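Side-chain contacts in actinorhodin polyketide putative beta-ketoacyl synthase 2 (PDB 1TQY), which is the chain length factor of actinorhodin biosynthesis, a member of the beta-ketoacyl synthase family that probably takes part in building the polyketide chain: residues B[96-101]-B[156-161]; B[108-113]-B[150-155]. All coordinates share one frame; numbering follows the deposited sequence.

Contact 1 of 2, residues B[96-101]-B[156-161]; sequences ADPESL and HGMRGP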
# COMPACT_ATOMS: atom_id res chain seq x y z
N ALA B 96 -10.67 20.58 -13.44
CA ALA B 96 -10.57 19.35 -14.22
C ALA B 96 -11.89 18.59 -14.15
O ALA B 96 -12.42 18.35 -13.06
CB ALA B 96 -9.43 18.48 -13.70
N ASP B 97 -12.42 18.21 -15.30
CA ASP B 97 -13.68 17.49 -15.36
C ASP B 97 -13.45 16.04 -15.78
O ASP B 97 -13.26 15.76 -16.96
CB ASP B 97 -14.63 18.16 -16.35
CG ASP B 97 -15.96 17.43 -16.47
OD1 ASP B 97 -16.76 17.81 -17.36
OD2 ASP B 97 -16.20 16.49 -15.69
N PRO B 98 -13.47 15.10 -14.82
CA PRO B 98 -13.27 13.67 -15.08
C PRO B 98 -14.16 13.14 -16.20
O PRO B 98 -13.77 12.24 -16.94
CB PRO B 98 -13.59 13.03 -13.74
CG PRO B 98 -13.22 14.08 -12.76
CD PRO B 98 -13.74 15.34 -13.39
N GLU B 99 -15.36 13.69 -16.32
CA GLU B 99 -16.30 13.24 -17.34
C GLU B 99 -15.89 13.74 -18.71
O GLU B 99 -16.32 13.20 -19.73
CB GLU B 99 -17.70 13.73 -17.00
CG GLU B 99 -18.22 13.13 -15.71
CD GLU B 99 -19.55 13.71 -15.29
OE1 GLU B 99 -20.51 13.62 -16.09
OE2 GLU B 99 -19.64 14.25 -14.16
N SER B 100 -15.04 14.76 -18.73
CA SER B 100 -14.57 15.32 -19.98
C SER B 100 -13.18 14.82 -20.37
O SER B 100 -12.61 15.27 -21.36
CB SER B 100 -14.58 16.85 -19.88
OG SER B 100 -14.21 17.44 -21.11
N LEU B 101 -12.64 13.89 -19.58
CA LEU B 101 -11.32 13.34 -19.87
C LEU B 101 -11.38 11.84 -20.10
O LEU B 101 -12.28 11.16 -19.61
CB LEU B 101 -10.36 13.64 -18.71
CG LEU B 101 -10.09 15.12 -18.42
CD1 LEU B 101 -9.35 15.27 -17.11
CD2 LEU B 101 -9.28 15.72 -19.57
N HIS B 156 -15.04 9.20 -9.62
CA HIS B 156 -14.72 10.10 -10.71
C HIS B 156 -14.52 9.39 -12.04
O HIS B 156 -14.20 10.02 -13.05
CB HIS B 156 -13.49 10.93 -10.32
CG HIS B 156 -13.70 11.71 -9.06
ND1 HIS B 156 -14.51 12.83 -9.01
CD2 HIS B 156 -13.29 11.48 -7.79
CE1 HIS B 156 -14.59 13.25 -7.76
NE2 HIS B 156 -13.86 12.45 -7.00
N GLY B 157 -14.73 8.08 -12.05
CA GLY B 157 -14.58 7.31 -13.27
C GLY B 157 -13.16 7.31 -13.80
O GLY B 157 -12.92 7.42 -15.00
N MET B 158 -12.21 7.19 -12.88
CA MET B 158 -10.79 7.16 -13.25
C MET B 158 -10.38 5.70 -13.39
O MET B 158 -10.50 4.95 -12.43
CB MET B 158 -9.97 7.89 -12.19
CG MET B 158 -10.35 9.35 -12.10
SD MET B 158 -9.33 10.33 -11.00
CE MET B 158 -10.18 11.94 -11.14
N ARG B 159 -9.89 5.32 -14.56
CA ARG B 159 -9.53 3.92 -14.81
C ARG B 159 -8.06 3.63 -15.10
O ARG B 159 -7.70 2.48 -15.33
CB ARG B 159 -10.38 3.37 -15.95
CG ARG B 159 -11.87 3.50 -15.67
CD ARG B 159 -12.70 2.54 -16.50
NE ARG B 159 -14.07 2.52 -16.00
CZ ARG B 159 -14.96 3.49 -16.22
NH1 ARG B 159 -14.62 4.54 -16.95
NH2 ARG B 159 -16.16 3.41 -15.67
N GLY B 160 -7.23 4.67 -15.10
CA GLY B 160 -5.82 4.49 -15.36
C GLY B 160 -5.10 3.75 -14.24
O GLY B 160 -5.74 3.32 -13.27
N PRO B 161 -3.77 3.60 -14.33
CA PRO B 161 -2.94 2.91 -13.33
C PRO B 161 -3.11 3.60 -11.98
O PRO B 161 -2.91 4.81 -11.87
CB PRO B 161 -1.52 3.09 -13.85
CG PRO B 161 -1.69 3.44 -15.29
CD PRO B 161 -2.93 4.26 -15.34
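H156 and M158 both turn CG anti to their carbonyl carbons (chi1 -57° and -63°). In H156 this torsion sets the imidazole ring beside P98. Beyond CG the M158 chain runs extended and carries its methyl CE to 4.1 Å from CG of P98. H156 lies beside the proline, the two side chains pointing the same way. Its CB is 4.0 Å from CG of P98, and its ring is met obliquely, with ND1 4.2 Å from the same CG. The closest approach is between CB of P98 and the carbonyl O of H156, 3.1 Å, a tight van der Waals contact and not a hydrogen bond. The contact is otherwise van der Waals packing. The turn that carries P98 is braced from within. D97 OD2 accepts from the backbone N of E99 at 3.0 Å, an Asx turn, with the N-H arriving from above the carboxylate plane. The contact joins the loop after helix 78-93 to the loop after helix 147-156, toward the outside of the chain. L91 of helix 78-93 touches P98, H156 and M158 alike, and M106 of strand 106-111 packs on P98 and M158.

Contact 2 of 2, residues B[108-113]-B[150-155]; sequences VVTANA and GQISIR
I152 reaches from helix 147-156 toward V108 and T110 on strand 106-111. Its CB comes 4.1 Å from CG1 of V108. At CB the side chain forks. The CG2 branch, anti to the backbone N, fits against both methyls of V108, with CG2 of I152 4.0 Å from CG1 and 4.0 Å from CG2 of the valine. The other branch starts at CG1, turned anti to the carbonyl carbon (chi1 -70°), and runs extended to CD1. That tip lies 4.3 Å from CG2 of T110, a looser touch. The isoleucine thus spans two strand residues whose side chains share one face. V108 and I152 meet at a slant. CG2 of V108 also comes within 4.3 Å of CA of S153, again a looser contact. The interface is apolar, with hydroxyls bonded close by. T110 OG1 hydrogen-bonds T149 OG1, one residue before 150-155 on the same helix, and S153 OG hydrogen-bonds the carbonyl O of M158. All four touching residues are buried. The short segments run nearly antiparallel, 153° between directions, with axes 8.6 Å apart at closest approach. This is helix-on-sheet packing in the core of the thiolase-like fold. A87 of helix 78-93 touches I152 as well, while strands 163-166 and 189-196 flank strand 106-111 in parallel.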
# COMPACT_ATOMS: atom_id res chain seq x y z
N VAL B 108 -5.09 7.12 -9.84
CA VAL B 108 -5.25 7.48 -8.44
C VAL B 108 -4.23 6.75 -7.57
O VAL B 108 -4.19 5.52 -7.52
CB VAL B 108 -6.69 7.15 -7.94
CG1 VAL B 108 -6.81 7.49 -6.45
CG2 VAL B 108 -7.72 7.96 -8.73
N VAL B 109 -3.38 7.53 -6.90
CA VAL B 109 -2.35 6.98 -6.02
C VAL B 109 -2.44 7.62 -4.64
O VAL B 109 -2.17 8.81 -4.48
CB VAL B 109 -0.94 7.23 -6.58
CG1 VAL B 109 0.08 6.50 -5.70
CG2 VAL B 109 -0.86 6.74 -8.01
N THR B 110 -2.81 6.82 -3.64
CA THR B 110 -2.93 7.32 -2.27
C THR B 110 -2.10 6.53 -1.30
O THR B 110 -1.68 5.41 -1.59
CB THR B 110 -4.37 7.22 -1.74
OG1 THR B 110 -4.77 5.84 -1.73
CG2 THR B 110 -5.33 8.05 -2.59
N ALA B 111 -1.88 7.10 -0.12
CA ALA B 111 -1.17 6.38 0.93
C ALA B 111 -2.23 6.23 2.03
O ALA B 111 -3.11 7.08 2.17
CB ALA B 111 0.02 7.19 1.43
N ASN B 112 -2.16 5.15 2.80
CA ASN B 112 -3.11 4.94 3.89
C ASN B 112 -2.37 4.26 5.02
O ASN B 112 -1.71 3.24 4.82
CB ASN B 112 -4.27 4.05 3.42
CG ASN B 112 -5.54 4.28 4.20
OD1 ASN B 112 -5.49 4.47 5.43
ND2 ASN B 112 -6.68 4.26 3.51
N ALA B 113 -2.45 4.80 6.23
CA ALA B 113 -1.72 4.21 7.34
C ALA B 113 -2.56 3.32 8.27
O ALA B 113 -2.14 2.22 8.64
CB ALA B 113 -1.05 5.31 8.15
N GLY B 150 -9.72 3.15 -4.36
CA GLY B 150 -10.87 2.59 -5.04
C GLY B 150 -12.11 3.47 -5.02
O GLY B 150 -12.84 3.52 -6.01
N GLN B 151 -12.37 4.15 -3.91
CA GLN B 151 -13.55 5.01 -3.81
C GLN B 151 -13.37 6.27 -4.64
O GLN B 151 -14.31 6.74 -5.28
CB GLN B 151 -13.85 5.39 -2.35
CG GLN B 151 -14.36 4.24 -1.48
CD GLN B 151 -15.80 3.83 -1.79
OE1 GLN B 151 -16.41 3.07 -1.03
NE2 GLN B 151 -16.35 4.31 -2.90
N ILE B 152 -12.16 6.84 -4.63
CA ILE B 152 -11.92 8.04 -5.42
C ILE B 152 -12.04 7.65 -6.91
O ILE B 152 -12.67 8.37 -7.70
CB ILE B 152 -10.53 8.63 -5.10
CG1 ILE B 152 -10.55 9.22 -3.68
CG2 ILE B 152 -10.15 9.69 -6.12
CD1 ILE B 152 -9.20 9.71 -3.18
N SER B 153 -11.48 6.50 -7.26
CA SER B 153 -11.51 5.98 -8.63
C SER B 153 -12.94 5.85 -9.17
O SER B 153 -13.27 6.36 -10.25
CB SER B 153 -10.82 4.61 -8.67
OG SER B 153 -11.22 3.86 -9.80
N ILE B 154 -13.78 5.16 -8.41
CA ILE B 154 -15.17 4.93 -8.77
C ILE B 154 -15.99 6.21 -8.87
O ILE B 154 -16.79 6.38 -9.79
CB ILE B 154 -15.84 4.00 -7.75
CG1 ILE B 154 -15.18 2.63 -7.78
CG2 ILE B 154 -17.34 3.87 -8.03
CD1 ILE B 154 -15.68 1.70 -6.73
N ARG B 155 -15.79 7.11 -7.91
CA ARG B 155 -16.56 8.33 -7.91
C ARG B 155 -16.25 9.26 -9.08
O ARG B 155 -17.11 10.04 -9.49
CB ARG B 155 -16.36 9.10 -6.61
CG ARG B 155 -17.52 10.03 -6.33
CD ARG B 155 -17.14 11.13 -5.39
NE ARG B 155 -18.27 11.96 -5.01
CZ ARG B 155 -18.17 13.03 -4.23
NH1 ARG B 155 -16.98 13.39 -3.76
NH2 ARG B 155 -19.24 13.74 -3.92

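In the fold
From the N terminus, the chain leaves helix 78-93 and enters the loop 96-101, the first half of contact 1. It then runs into strand 106-111, which supplies the first half of contact 2. After helices 117-129 and 139-142, helix 147-156 returns to that strand and closes contact 2. The loop 156-161 follows and closes contact 1, so contact 2 is nested inside contact 1. Their centres are about 13 Å apart. M158 links them directly: its SD packs on V108 CG2 at 3.7 Å. Together they tie helix 147-156 and its exit loop to strand 106-111 and the loop before it.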